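Local coordinates for protein xylulokinase (Brucella ovis, PDB 5VM1) that probably phosphorylates D-xylulose to D-xylulose 5-phosphate at the expense of ATP, as a member of the FGGY family of carbohydrate kinases, at residues Ala476-Arg479 with Tyr480-Leu483; Thr371-Val374 with Leu375-Val378; Ser408-Trp411 with Leu412-Ala416; Leu308-Tyr311 with Ser312-Gly316. All coordinates share one frame; numbering follows the deposited sequence.

Four short contacts, each made by neighbouring turns of a single helix, illustrate how the C-terminal half of an FGGY kinase is built. Along the chain the order is interaction 4 (helix 305-315), interaction 2 (helix 367-390), interaction 3 (helix 409-419) and interaction 1 (helix 470-488). Helix 367-390 is central: the centre of interaction 2 lies about 10 Å from that of interaction 3, about 12 Å from interaction 4 and about 13 Å from interaction 1, and it touches all three. Interactions 1 and 4 are farthest apart, with centres about 23 Å from each other. All four lie away from the predicted active-site residues; they belong to helices packed together in the C-terminal part of the protein.

Interaction 1. Residues Ala476-Arg479 with Tyr480-Leu483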
ATOM      1  N   ALA A 476     -24.706  15.652   7.677  1.00 35.44           N
ATOM      2  CA  ALA A 476     -23.366  16.017   8.116  1.00 32.76           C
ATOM      3  C   ALA A 476     -22.340  15.828   6.999  1.00 42.65           C
ATOM      4  O   ALA A 476     -21.388  16.615   6.880  1.00 44.50           O
ATOM      5  CB  ALA A 476     -22.980  15.210   9.355  1.00 32.59           C
ATOM      6  N   TYR A 477     -22.504  14.787   6.175  1.00 42.66           N
ATOM      7  CA  TYR A 477     -21.600  14.629   5.042  1.00 43.15           C
ATOM      8  C   TYR A 477     -21.663  15.845   4.124  1.00 47.25           C
ATOM      9  O   TYR A 477     -20.625  16.334   3.659  1.00 49.92           O
ATOM     10  CB  TYR A 477     -21.891  13.350   4.232  1.00 36.85           C
ATOM     11  CG  TYR A 477     -21.115  13.421   2.933  1.00 30.58           C
ATOM     12  CD1 TYR A 477     -19.717  13.292   2.935  1.00 29.11           C
ATOM     13  CD2 TYR A 477     -21.754  13.705   1.718  1.00 31.87           C
ATOM     14  CE1 TYR A 477     -18.981  13.429   1.770  1.00 28.89           C
ATOM     15  CE2 TYR A 477     -21.036  13.834   0.548  1.00 31.72           C
ATOM     16  CZ  TYR A 477     -19.657  13.692   0.574  1.00 33.34           C
ATOM     17  OH  TYR A 477     -18.960  13.824  -0.593  1.00 32.44           O
ATOM     18  N   GLN A 478     -22.873  16.352   3.853  1.00 45.62           N
ATOM     19  CA  GLN A 478     -22.989  17.494   2.947  1.00 41.67           C
ATOM     20  C   GLN A 478     -22.316  18.738   3.529  1.00 39.33           C
ATOM     21  O   GLN A 478     -21.668  19.496   2.794  1.00 34.42           O
ATOM     22  CB  GLN A 478     -24.459  17.750   2.608  1.00 36.75           C
ATOM     23  CG  GLN A 478     -25.085  16.624   1.765  1.00 41.62           C
ATOM     24  CD  GLN A 478     -24.475  16.505   0.369  1.00 57.29           C
ATOM     25  OE1 GLN A 478     -23.797  17.421  -0.112  1.00 64.98           O
ATOM     26  NE2 GLN A 478     -24.653  15.340  -0.257  1.00 56.54           N
ATOM     27  N   ARG A 479     -22.422  18.941   4.849  1.00 33.38           N
ATOM     28  CA  ARG A 479     -21.683  20.013   5.513  1.00 36.31           C
ATOM     29  C   ARG A 479     -20.183  19.865   5.278  1.00 43.20           C
ATOM     30  O   ARG A 479     -19.514  20.800   4.828  1.00 48.75           O
ATOM     31  CB  ARG A 479     -21.984  19.980   7.013  1.00 43.22           C
ATOM     32  CG  ARG A 479     -22.602  21.239   7.631  1.00 52.45           C
ATOM     33  CD  ARG A 479     -23.720  20.845   8.609  1.00 50.77           C
ATOM     34  NE  ARG A 479     -23.222  19.942   9.649  1.00 47.96           N
ATOM     35  CZ  ARG A 479     -23.967  19.041  10.290  1.00 51.12           C
ATOM     36  NH1 ARG A 479     -25.267  18.909   9.990  1.00 40.82           N
ATOM     37  NH2 ARG A 479     -23.405  18.259  11.227  1.00 49.46           N
ATOM     38  N   TYR A 480     -19.658  18.660   5.493  1.00 44.72           N
ATOM     39  CA  TYR A 480     -18.238  18.402   5.284  1.00 42.85           C
ATOM     40  C   TYR A 480     -17.839  18.683   3.840  1.00 40.50           C
ATOM     41  O   TYR A 480     -16.765  19.236   3.571  1.00 30.91           O
ATOM     42  CB  TYR A 480     -17.951  16.948   5.675  1.00 40.13           C
ATOM     43  CG  TYR A 480     -16.597  16.379   5.307  1.00 33.28           C
ATOM     44  CD1 TYR A 480     -16.336  15.912   4.013  1.00 27.11           C
ATOM     45  CD2 TYR A 480     -15.606  16.245   6.265  1.00 28.69           C
ATOM     46  CE1 TYR A 480     -15.115  15.374   3.680  1.00 31.24           C
ATOM     47  CE2 TYR A 480     -14.376  15.713   5.942  1.00 38.05           C
ATOM     48  CZ  TYR A 480     -14.135  15.269   4.647  1.00 39.60           C
ATOM     49  OH  TYR A 480     -12.913  14.715   4.331  1.00 41.34           O
ATOM     50  N   HIS A 481     -18.694  18.292   2.899  1.00 35.18           N
ATOM     51  CA  HIS A 481     -18.391  18.458   1.484  1.00 36.56           C
ATOM     52  C   HIS A 481     -18.402  19.930   1.068  1.00 33.18           C
ATOM     53  O   HIS A 481     -17.581  20.348   0.242  1.00 33.37           O
ATOM     54  CB  HIS A 481     -19.380  17.638   0.662  1.00 45.16           C
ATOM     55  CG  HIS A 481     -19.020  17.540  -0.785  1.00 49.10           C
ATOM     56  ND1 HIS A 481     -19.912  17.814  -1.797  1.00 47.48           N
ATOM     57  CD2 HIS A 481     -17.863  17.174  -1.387  1.00 47.33           C
ATOM     58  CE1 HIS A 481     -19.319  17.634  -2.962  1.00 51.64           C
ATOM     59  NE2 HIS A 481     -18.073  17.250  -2.741  1.00 52.22           N
ATOM     60  N   ALA A 482     -19.355  20.725   1.594  1.00 38.69           N
ATOM     61  CA  ALA A 482     -19.449  22.154   1.272  1.00 32.64           C
ATOM     62  C   ALA A 482     -18.304  22.969   1.867  1.00 39.52           C
ATOM     63  O   ALA A 482     -18.012  24.058   1.369  1.00 46.44           O
ATOM     64  CB  ALA A 482     -20.783  22.724   1.742  1.00 33.74           C
ATOM     65  N   LEU A 483     -17.672  22.485   2.934  1.00 36.82           N
ATOM     66  CA  LEU A 483     -16.562  23.215   3.528  1.00 37.41           C
ATOM     67  C   LEU A 483     -15.356  23.275   2.602  1.00 43.95           C
ATOM     68  O   LEU A 483     -14.600  24.256   2.655  1.00 51.24           O
ATOM     69  CB  LEU A 483     -16.181  22.590   4.864  1.00 35.77           C
ATOM     70  CG  LEU A 483     -16.840  23.380   5.993  1.00 42.33           C
ATOM     71  CD1 LEU A 483     -16.756  22.670   7.334  1.00 43.02           C
ATOM     72  CD2 LEU A 483     -16.213  24.754   6.071  1.00 50.45           C
TER
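Across Ala476-Arg479 and Tyr480-Leu483 the main chain of helix 470-488 runs on without a break, and four successive i to i+4 hydrogen bonds link the two halves: Tyr480 to Ala476, His481 to Tyr477, Ala482 to Gln478 and Leu483 to Arg479. The second is representative, with His481 N 2.9 Å from Tyr477 O.

The side chains of Tyr477 and His481 lie alongside each other and point the same way, one turn apart. Both carry CG anti to the backbone N (chi1 168° and -170°), which sends the rings off in parallel. Their planes are only 15° apart, but the rings are slid so far that they barely overlap, with ring centroids 5.6 Å apart. What meets is the phenol end of one and the imidazole of the other: Tyr477 OH sits over a face of His481, toward its rim, 3.6 Å from His481 CD2. His481 CB in turn lies over a face of the tyrosine ring. The same ring also approaches Tyr480, with Tyr477 CE1 4.3 Å from Tyr480 CD1, a looser apolar contact.

Tyr480 meets the ring of Phe380 on helix 367-390, while Tyr477 OH is hydrogen-bonded to Asp384 of the same helix and its ring makes a cation-pi contact with Arg383. The hydroxyl thus has its polar need met by the carboxylate, and what it offers His481 is van der Waals contact alongside that bond.

Interaction 2. Residues Thr371-Val374 with Leu375-Val378; sequences TQAV and LEGV
Gln372 and Glu376, one helical turn apart, are joined by a side-chain hydrogen bond in which Gln372 NE2 donates an N-H to Glu376 OE2 at 2.7 Å. The two residues reach this meeting by different routes. Gln372 starts with CG trans to its own N and continues fully extended, whereas Glu376 swings CG to the side of its backbone N (chi1 -77°), leaning back along the helix toward the glutamine. The carboxylate is met on its syn side, with the donor 28° out of its plane; the oxygen, by contrast, lies close to the plane of the amide. The two flat groups are turned 76° from each other. The aliphatic part of the glutamine borders the acid as well, Gln372 CG lying beside Glu376 OE2. The same amide nitrogen also makes a weak hydrogen bond to Ala332 O.

Leu375 CG is 3.6 Å from Thr371 O, and Val378 CG2 is 3.7 Å from Val374 O. Both branched chains thus lie near carbonyl oxygens of the preceding turn.

Every residue here is buried. Leu326 of helix 319-326 and Tyr410 of helix 409-419 pack on Gln372 and Leu375, and Trp411 on Val378. The arrangement is an i to i+4 side-chain bond on a continuous alpha-helix, here the long helix 367-390 in the C-terminal domain of an FGGY kinase, a family of the actin-like ATPase clan.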
ATOM      1  N   THR A 371     -13.426  14.638  19.410  1.00 46.14           N
ATOM      2  CA  THR A 371     -13.065  13.273  19.026  1.00 39.95           C
ATOM      3  C   THR A 371     -14.066  12.694  18.025  1.00 45.36           C
ATOM      4  O   THR A 371     -13.673  12.201  16.958  1.00 40.25           O
ATOM      5  CB  THR A 371     -12.978  12.381  20.267  1.00 33.97           C
ATOM      6  OG1 THR A 371     -11.906  12.817  21.097  1.00 46.12           O
ATOM      7  CG2 THR A 371     -12.775  10.899  19.896  1.00 34.07           C
ATOM      8  N   GLN A 372     -15.368  12.777  18.346  1.00 40.28           N
ATOM      9  CA  GLN A 372     -16.413  12.295  17.442  1.00 31.95           C
ATOM     10  C   GLN A 372     -16.322  12.945  16.062  1.00 36.94           C
ATOM     11  O   GLN A 372     -16.412  12.260  15.038  1.00 40.32           O
ATOM     12  CB  GLN A 372     -17.772  12.559  18.057  1.00 32.77           C
ATOM     13  CG  GLN A 372     -18.937  11.972  17.340  1.00 38.06           C
ATOM     14  CD  GLN A 372     -20.229  12.443  17.982  1.00 46.51           C
ATOM     15  OE1 GLN A 372     -20.370  12.423  19.208  1.00 56.69           O
ATOM     16  NE2 GLN A 372     -21.156  12.915  17.163  1.00 47.46           N
ATOM     17  N   ALA A 373     -16.110  14.259  16.014  1.00 39.15           N
ATOM     18  CA  ALA A 373     -16.045  14.937  14.725  1.00 37.91           C
ATOM     19  C   ALA A 373     -14.806  14.516  13.935  1.00 35.02           C
ATOM     20  O   ALA A 373     -14.820  14.556  12.697  1.00 35.18           O
ATOM     21  CB  ALA A 373     -16.081  16.450  14.931  1.00 27.64           C
ATOM     22  N   VAL A 374     -13.719  14.152  14.625  1.00 44.54           N
ATOM     23  CA  VAL A 374     -12.531  13.657  13.931  1.00 46.64           C
ATOM     24  C   VAL A 374     -12.828  12.323  13.260  1.00 39.63           C
ATOM     25  O   VAL A 374     -12.462  12.107  12.102  1.00 40.66           O
ATOM     26  CB  VAL A 374     -11.327  13.537  14.894  1.00 42.97           C
ATOM     27  CG1 VAL A 374     -10.132  12.820  14.197  1.00 35.08           C
ATOM     28  CG2 VAL A 374     -10.917  14.904  15.445  1.00 33.45           C
ATOM     29  N   LEU A 375     -13.498  11.411  13.969  1.00 37.70           N
ATOM     30  CA  LEU A 375     -13.842  10.127  13.368  1.00 32.36           C
ATOM     31  C   LEU A 375     -14.868  10.306  12.258  1.00 33.98           C
ATOM     32  O   LEU A 375     -14.727   9.709  11.180  1.00 42.50           O
ATOM     33  CB  LEU A 375     -14.347   9.143  14.429  1.00 31.85           C
ATOM     34  CG  LEU A 375     -13.475   8.824  15.660  1.00 30.32           C
ATOM     35  CD1 LEU A 375     -13.978   7.601  16.417  1.00 30.56           C
ATOM     36  CD2 LEU A 375     -11.996   8.674  15.302  1.00 27.87           C
ATOM     37  N   GLU A 376     -15.890  11.146  12.489  1.00 27.59           N
ATOM     38  CA  GLU A 376     -16.869  11.423  11.435  1.00 25.88           C
ATOM     39  C   GLU A 376     -16.202  11.986  10.188  1.00 36.19           C
ATOM     40  O   GLU A 376     -16.495  11.549   9.065  1.00 34.61           O
ATOM     41  CB  GLU A 376     -17.918  12.401  11.937  1.00 27.08           C
ATOM     42  CG  GLU A 376     -18.972  11.829  12.831  1.00 39.87           C
ATOM     43  CD  GLU A 376     -19.650  12.913  13.671  1.00 45.45           C
ATOM     44  OE1 GLU A 376     -19.314  14.107  13.480  1.00 35.62           O
ATOM     45  OE2 GLU A 376     -20.502  12.558  14.519  1.00 55.61           O
ATOM     46  N   GLY A 377     -15.283  12.938  10.378  1.00 30.58           N
ATOM     47  CA  GLY A 377     -14.630  13.584   9.252  1.00 30.95           C
ATOM     48  C   GLY A 377     -13.771  12.632   8.437  1.00 35.75           C
ATOM     49  O   GLY A 377     -13.748  12.700   7.205  1.00 38.01           O
ATOM     50  N   VAL A 378     -13.029  11.748   9.105  1.00 35.10           N
ATOM     51  CA  VAL A 378     -12.268  10.777   8.333  1.00 27.51           C
ATOM     52  C   VAL A 378     -13.216   9.838   7.618  1.00 27.63           C
ATOM     53  O   VAL A 378     -13.016   9.534   6.442  1.00 43.18           O
ATOM     54  CB  VAL A 378     -11.273  10.008   9.221  1.00 25.95           C
ATOM     55  CG1 VAL A 378     -10.809   8.739   8.509  1.00 21.68           C
ATOM     56  CG2 VAL A 378     -10.080  10.875   9.493  1.00 27.34           C
TER

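Interaction 3. Residues Ser408-Trp411 with Leu412-Ala416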
ATOM      1  N   SER A 408     -11.323   0.498  16.573  1.00 44.13           N
ATOM      2  CA  SER A 408     -12.340   1.359  17.169  1.00 41.29           C
ATOM      3  C   SER A 408     -13.725   0.958  16.652  1.00 44.50           C
ATOM      4  O   SER A 408     -14.046   1.164  15.477  1.00 46.13           O
ATOM      5  CB  SER A 408     -12.055   2.823  16.851  1.00 34.82           C
ATOM      6  OG  SER A 408     -13.232   3.573  17.044  1.00 35.11           O
ATOM      7  N   THR A 409     -14.557   0.419  17.546  1.00 48.95           N
ATOM      8  CA  THR A 409     -15.931   0.097  17.184  1.00 51.92           C
ATOM      9  C   THR A 409     -16.680   1.346  16.725  1.00 50.05           C
ATOM     10  O   THR A 409     -17.494   1.292  15.795  1.00 51.12           O
ATOM     11  CB  THR A 409     -16.648  -0.554  18.371  1.00 56.94           C
ATOM     12  OG1 THR A 409     -15.902  -1.688  18.820  1.00 55.73           O
ATOM     13  CG2 THR A 409     -18.025  -1.000  17.976  1.00 57.93           C
ATOM     14  N   TYR A 410     -16.429   2.484  17.370  1.00 50.58           N
ATOM     15  CA  TYR A 410     -17.097   3.707  16.941  1.00 49.65           C
ATOM     16  C   TYR A 410     -16.730   4.034  15.506  1.00 50.34           C
ATOM     17  O   TYR A 410     -17.605   4.345  14.690  1.00 46.15           O
ATOM     18  CB  TYR A 410     -16.747   4.881  17.861  1.00 52.87           C
ATOM     19  CG  TYR A 410     -17.739   6.015  17.755  1.00 51.81           C
ATOM     20  CD1 TYR A 410     -17.728   6.875  16.666  1.00 35.51           C
ATOM     21  CD2 TYR A 410     -18.716   6.201  18.741  1.00 51.02           C
ATOM     22  CE1 TYR A 410     -18.647   7.894  16.558  1.00 35.66           C
ATOM     23  CE2 TYR A 410     -19.641   7.223  18.645  1.00 48.97           C
ATOM     24  CZ  TYR A 410     -19.605   8.067  17.545  1.00 48.29           C
ATOM     25  OH  TYR A 410     -20.529   9.083  17.425  1.00 49.35           O
ATOM     26  N   TRP A 411     -15.435   3.956  15.178  1.00 55.29           N
ATOM     27  CA  TRP A 411     -14.985   4.338  13.840  1.00 46.39           C
ATOM     28  C   TRP A 411     -15.621   3.469  12.776  1.00 37.44           C
ATOM     29  O   TRP A 411     -15.954   3.961  11.694  1.00 42.01           O
ATOM     30  CB  TRP A 411     -13.465   4.254  13.714  1.00 43.68           C
ATOM     31  CG  TRP A 411     -12.893   5.388  12.925  1.00 38.61           C
ATOM     32  CD1 TRP A 411     -13.572   6.254  12.109  1.00 35.81           C
ATOM     33  CD2 TRP A 411     -11.534   5.841  12.953  1.00 41.01           C
ATOM     34  NE1 TRP A 411     -12.706   7.203  11.603  1.00 28.61           N
ATOM     35  CE2 TRP A 411     -11.452   6.971  12.111  1.00 39.06           C
ATOM     36  CE3 TRP A 411     -10.374   5.392  13.596  1.00 31.34           C
ATOM     37  CZ2 TRP A 411     -10.258   7.654  11.903  1.00 31.84           C
ATOM     38  CZ3 TRP A 411      -9.194   6.070  13.379  1.00 28.88           C
ATOM     39  CH2 TRP A 411      -9.142   7.184  12.544  1.00 27.84           C
ATOM     40  N   LEU A 412     -15.768   2.168  13.057  1.00 32.19           N
ATOM     41  CA  LEU A 412     -16.346   1.246  12.079  1.00 33.69           C
ATOM     42  C   LEU A 412     -17.824   1.520  11.862  1.00 40.54           C
ATOM     43  O   LEU A 412     -18.300   1.483  10.719  1.00 44.46           O
ATOM     44  CB  LEU A 412     -16.136  -0.202  12.520  1.00 33.54           C
ATOM     45  CG  LEU A 412     -14.681  -0.633  12.605  1.00 32.81           C
ATOM     46  CD1 LEU A 412     -14.615  -2.067  13.058  1.00 37.83           C
ATOM     47  CD2 LEU A 412     -14.017  -0.456  11.250  1.00 30.97           C
ATOM     48  N   LYS A 413     -18.567   1.780  12.945  1.00 43.10           N
ATOM     49  CA  LYS A 413     -19.980   2.122  12.803  1.00 45.28           C
ATOM     50  C   LYS A 413     -20.141   3.450  12.075  1.00 43.57           C
ATOM     51  O   LYS A 413     -21.053   3.615  11.261  1.00 51.34           O
ATOM     52  CB  LYS A 413     -20.647   2.187  14.175  1.00 44.42           C
ATOM     53  CG  LYS A 413     -20.662   0.870  14.911  1.00 48.69           C
ATOM     54  CD  LYS A 413     -21.715   0.844  15.987  1.00 51.24           C
ATOM     55  CE  LYS A 413     -21.530  -0.339  16.902  1.00 44.62           C
ATOM     56  NZ  LYS A 413     -22.404  -0.244  18.081  1.00 47.40           N
ATOM     57  N   ALA A 414     -19.237   4.395  12.326  1.00 34.69           N
ATOM     58  CA  ALA A 414     -19.288   5.664  11.615  1.00 36.91           C
ATOM     59  C   ALA A 414     -19.030   5.480  10.121  1.00 41.49           C
ATOM     60  O   ALA A 414     -19.742   6.061   9.294  1.00 50.25           O
ATOM     61  CB  ALA A 414     -18.285   6.644  12.219  1.00 34.04           C
ATOM     62  N   ILE A 415     -18.028   4.675   9.752  1.00 35.49           N
ATOM     63  CA  ILE A 415     -17.711   4.481   8.333  1.00 41.98           C
ATOM     64  C   ILE A 415     -18.837   3.727   7.616  1.00 41.75           C
ATOM     65  O   ILE A 415     -19.212   4.072   6.488  1.00 35.69           O
ATOM     66  CB  ILE A 415     -16.350   3.770   8.191  1.00 37.84           C
ATOM     67  CG1 ILE A 415     -15.255   4.629   8.833  1.00 40.57           C
ATOM     68  CG2 ILE A 415     -16.022   3.519   6.741  1.00 27.62           C
ATOM     69  CD1 ILE A 415     -13.918   3.922   9.049  1.00 32.72           C
ATOM     70  N   ALA A 416     -19.411   2.709   8.265  1.00 31.94           N
ATOM     71  CA  ALA A 416     -20.525   1.979   7.662  1.00 40.93           C
ATOM     72  C   ALA A 416     -21.737   2.880   7.472  1.00 47.26           C
ATOM     73  O   ALA A 416     -22.419   2.819   6.442  1.00 46.07           O
ATOM     74  CB  ALA A 416     -20.902   0.764   8.515  1.00 36.94           C
TER
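Trp411 and Ile415 meet one turn apart on helix 409-419, the isoleucine reaching the indole through Ile415 CD1, which comes within 3.9 Å of Trp411 CD1. The two side chains run obliquely to one another. Ile415 keeps CG1 beside its backbone N (chi1 -60°), bringing the chain back over the previous turn toward the tryptophan.

The first turn of the helix is closed by an N-cap. Ser408 precedes the helix, and Ser408 OG accepts from Trp411 N at 2.9 Å, with an N-H...O angle of 161°, so this first-turn amide, which has no helical carbonyl before it, is satisfied by a side chain. The same hydroxyl is also hydrogen-bonded to Asp323. Beyond the cap, regular i to i+4 bonds take over: Leu412 N to Ser408 O at 3.1 Å, then Lys413 to Thr409, Ala414 to Tyr410 and Ile415 to Trp411.

The helix is the crossover of a beta-alpha-beta unit, connecting strand 399-402 to strand 423-426, parallel neighbours in the seven-stranded mixed sheet of the C-terminal part. Leu412 packs on Leu425 of the second strand, and Ile415 and Ala416 pack on Ile423.

Thr409 and Lys413 lie side by side, with Thr409 CG2 3.7 Å from Lys413 CE. Their polar ends both go to Glu328: Thr409 OG1 to its carboxylate, Lys413 NZ to its main-chain oxygen. Tyr410 OH is paired with Lys331 N, while its ring carbon Tyr410 CD1 comes 4.5 Å from Ala414 CB. Trp411 NE1 makes a weak hydrogen bond with Leu375 O of helix 367-390.

Interaction 4. Residues Leu308-Tyr311 with Ser312-Gly316; sequences LEWY and SKIVG
The indole of Trp310 carries Ile314 over one face: Ile314 CG1 stands 4.0 Å from the centroid of the six-membered ring of Trp310, 24° off the ring normal, a CH-pi contact. Ile314 CG1 is 3.7 Å from both Trp310 CZ2 and Trp310 CE2, so the branch settles toward the rim of the ring one turn earlier. One residue on, Tyr311 and Val315 make a plainer apolar contact. Val315 CG2 lies over a face of the phenol toward its rim, and Val315 CG1 comes to 3.4 Å from Tyr311 CE1.

These pairs sit on the last turns of helix 305-315, which ends at Gly316, the first residue to leave helical geometry, with a positive phi of 75°. The tyrosine faces inward: Tyr311 OH is hydrogen-bonded to Arg367 O at the start of helix 367-390, and its ring also packs on Leu370 and Thr371 there and on Leu322 of helix 319-326. Ser312 packs on Leu322 as well, and on Pro319 of the same helix.

Ser312 adds a side-chain bond to the backbone. Its OG sits between the backbone N and the carbonyl carbon (chi1 62°), from where Ser312 OG donates to Glu309 O at 2.7 Å. That carbonyl also accepts from Lys313 N at 3.0 Å, so one oxygen is gripped by two donors. The charged ends of Glu309 and Lys313 do not touch: Glu309 OE1 and Lys313 NZ are 5.2 Å apart, and any attraction between them is probably weak.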
ATOM      1  N   LEU A 308      -6.305  11.358  14.180  1.00 39.51           N
ATOM      2  CA  LEU A 308      -6.651  11.125  15.582  1.00 34.31           C
ATOM      3  C   LEU A 308      -5.431  11.230  16.490  1.00 31.06           C
ATOM      4  O   LEU A 308      -5.520  11.798  17.574  1.00 38.98           O
ATOM      5  CB  LEU A 308      -7.321   9.770  15.759  1.00 31.88           C
ATOM      6  CG  LEU A 308      -7.760   9.483  17.198  1.00 31.55           C
ATOM      7  CD1 LEU A 308      -8.805  10.483  17.706  1.00 31.69           C
ATOM      8  CD2 LEU A 308      -8.247   8.038  17.295  1.00 32.09           C
ATOM      9  N   GLU A 309      -4.281  10.709  16.060  1.00 41.38           N
ATOM     10  CA  GLU A 309      -3.046  10.930  16.808  1.00 34.68           C
ATOM     11  C   GLU A 309      -2.800  12.419  16.997  1.00 33.82           C
ATOM     12  O   GLU A 309      -2.467  12.867  18.099  1.00 39.31           O
ATOM     13  CB  GLU A 309      -1.854  10.274  16.095  1.00 37.53           C
ATOM     14  CG  GLU A 309      -1.438   8.920  16.627  1.00 54.42           C
ATOM     15  CD  GLU A 309      -1.009   7.953  15.507  1.00 72.14           C
ATOM     16  OE1 GLU A 309      -0.241   8.382  14.605  1.00 79.00           O
ATOM     17  OE2 GLU A 309      -1.453   6.773  15.527  1.00 64.19           O
ATOM     18  N   TRP A 310      -2.963  13.209  15.930  1.00 32.08           N
ATOM     19  CA  TRP A 310      -2.739  14.642  16.062  1.00 42.31           C
ATOM     20  C   TRP A 310      -3.620  15.235  17.158  1.00 48.84           C
ATOM     21  O   TRP A 310      -3.123  15.920  18.063  1.00 48.96           O
ATOM     22  CB  TRP A 310      -2.991  15.370  14.741  1.00 40.05           C
ATOM     23  CG  TRP A 310      -2.957  16.876  14.976  1.00 38.74           C
ATOM     24  CD1 TRP A 310      -1.846  17.657  15.105  1.00 34.73           C
ATOM     25  CD2 TRP A 310      -4.084  17.753  15.137  1.00 38.04           C
ATOM     26  NE1 TRP A 310      -2.206  18.963  15.347  1.00 32.83           N
ATOM     27  CE2 TRP A 310      -3.568  19.054  15.371  1.00 41.55           C
ATOM     28  CE3 TRP A 310      -5.475  17.570  15.104  1.00 30.14           C
ATOM     29  CZ2 TRP A 310      -4.397  20.177  15.570  1.00 44.89           C
ATOM     30  CZ3 TRP A 310      -6.301  18.684  15.296  1.00 31.54           C
ATOM     31  CH2 TRP A 310      -5.753  19.976  15.527  1.00 33.90           C
ATOM     32  N   TYR A 311      -4.930  14.937  17.125  1.00 31.88           N
ATOM     33  CA  TYR A 311      -5.845  15.501  18.111  1.00 32.58           C
ATOM     34  C   TYR A 311      -5.512  15.037  19.528  1.00 45.15           C
ATOM     35  O   TYR A 311      -5.633  15.815  20.491  1.00 43.65           O
ATOM     36  CB  TYR A 311      -7.281  15.160  17.740  1.00 31.57           C
ATOM     37  CG  TYR A 311      -8.305  15.624  18.748  1.00 32.41           C
ATOM     38  CD1 TYR A 311      -8.517  16.980  18.994  1.00 37.89           C
ATOM     39  CD2 TYR A 311      -9.092  14.708  19.427  1.00 33.03           C
ATOM     40  CE1 TYR A 311      -9.470  17.390  19.926  1.00 43.90           C
ATOM     41  CE2 TYR A 311     -10.022  15.101  20.348  1.00 33.97           C
ATOM     42  CZ  TYR A 311     -10.215  16.432  20.601  1.00 46.14           C
ATOM     43  OH  TYR A 311     -11.166  16.781  21.536  1.00 51.66           O
ATOM     44  N   SER A 312      -5.084  13.778  19.677  1.00 36.25           N
ATOM     45  CA  SER A 312      -4.753  13.274  21.006  1.00 42.86           C
ATOM     46  C   SER A 312      -3.544  13.996  21.587  1.00 44.31           C
ATOM     47  O   SER A 312      -3.545  14.348  22.777  1.00 46.04           O
ATOM     48  CB  SER A 312      -4.522  11.766  20.975  1.00 43.86           C
ATOM     49  OG  SER A 312      -3.434  11.453  20.155  1.00 52.20           O
ATOM     50  N   LYS A 313      -2.527  14.286  20.765  1.00 39.08           N
ATOM     51  CA  LYS A 313      -1.394  15.047  21.292  1.00 39.73           C
ATOM     52  C   LYS A 313      -1.837  16.440  21.740  1.00 50.03           C
ATOM     53  O   LYS A 313      -1.348  16.947  22.764  1.00 42.14           O
ATOM     54  CB  LYS A 313      -0.268  15.143  20.256  1.00 39.25           C
ATOM     55  CG  LYS A 313       0.280  13.782  19.774  1.00 69.73           C
ATOM     56  CD  LYS A 313       1.315  13.932  18.636  1.00 70.18           C
ATOM     57  CE  LYS A 313       2.448  12.883  18.700  1.00 65.26           C
ATOM     58  NZ  LYS A 313       2.232  11.635  17.892  1.00 61.14           N
ATOM     59  N   ILE A 314      -2.806  17.039  21.037  1.00 38.35           N
ATOM     60  CA  ILE A 314      -3.338  18.329  21.475  1.00 44.33           C
ATOM     61  C   ILE A 314      -3.975  18.193  22.849  1.00 41.49           C
ATOM     62  O   ILE A 314      -3.530  18.811  23.821  1.00 53.54           O
ATOM     63  CB  ILE A 314      -4.352  18.878  20.454  1.00 51.58           C
ATOM     64  CG1 ILE A 314      -3.677  19.222  19.106  1.00 41.64           C
ATOM     65  CG2 ILE A 314      -5.153  20.040  21.068  1.00 37.36           C
ATOM     66  CD1 ILE A 314      -2.606  20.290  19.188  1.00 37.00           C
ATOM     67  N   VAL A 315      -4.974  17.311  22.968  1.00 44.36           N
ATOM     68  CA  VAL A 315      -5.747  17.209  24.204  1.00 47.56           C
ATOM     69  C   VAL A 315      -5.072  16.339  25.254  1.00 55.84           C
ATOM     70  O   VAL A 315      -5.636  16.147  26.340  1.00 55.83           O
ATOM     71  CB  VAL A 315      -7.179  16.697  23.931  1.00 43.20           C
ATOM     72  CG1 VAL A 315      -7.906  17.623  22.957  1.00 39.99           C
ATOM     73  CG2 VAL A 315      -7.161  15.265  23.413  1.00 43.93           C
ATOM     74  N   GLY A 316      -3.896  15.785  24.962  1.00 60.75           N
ATOM     75  CA  GLY A 316      -3.126  15.129  26.007  1.00 59.41           C
ATOM     76  C   GLY A 316      -3.618  13.769  26.445  1.00 55.53           C
ATOM     77  O   GLY A 316      -3.406  13.388  27.608  1.00 49.50           O
TER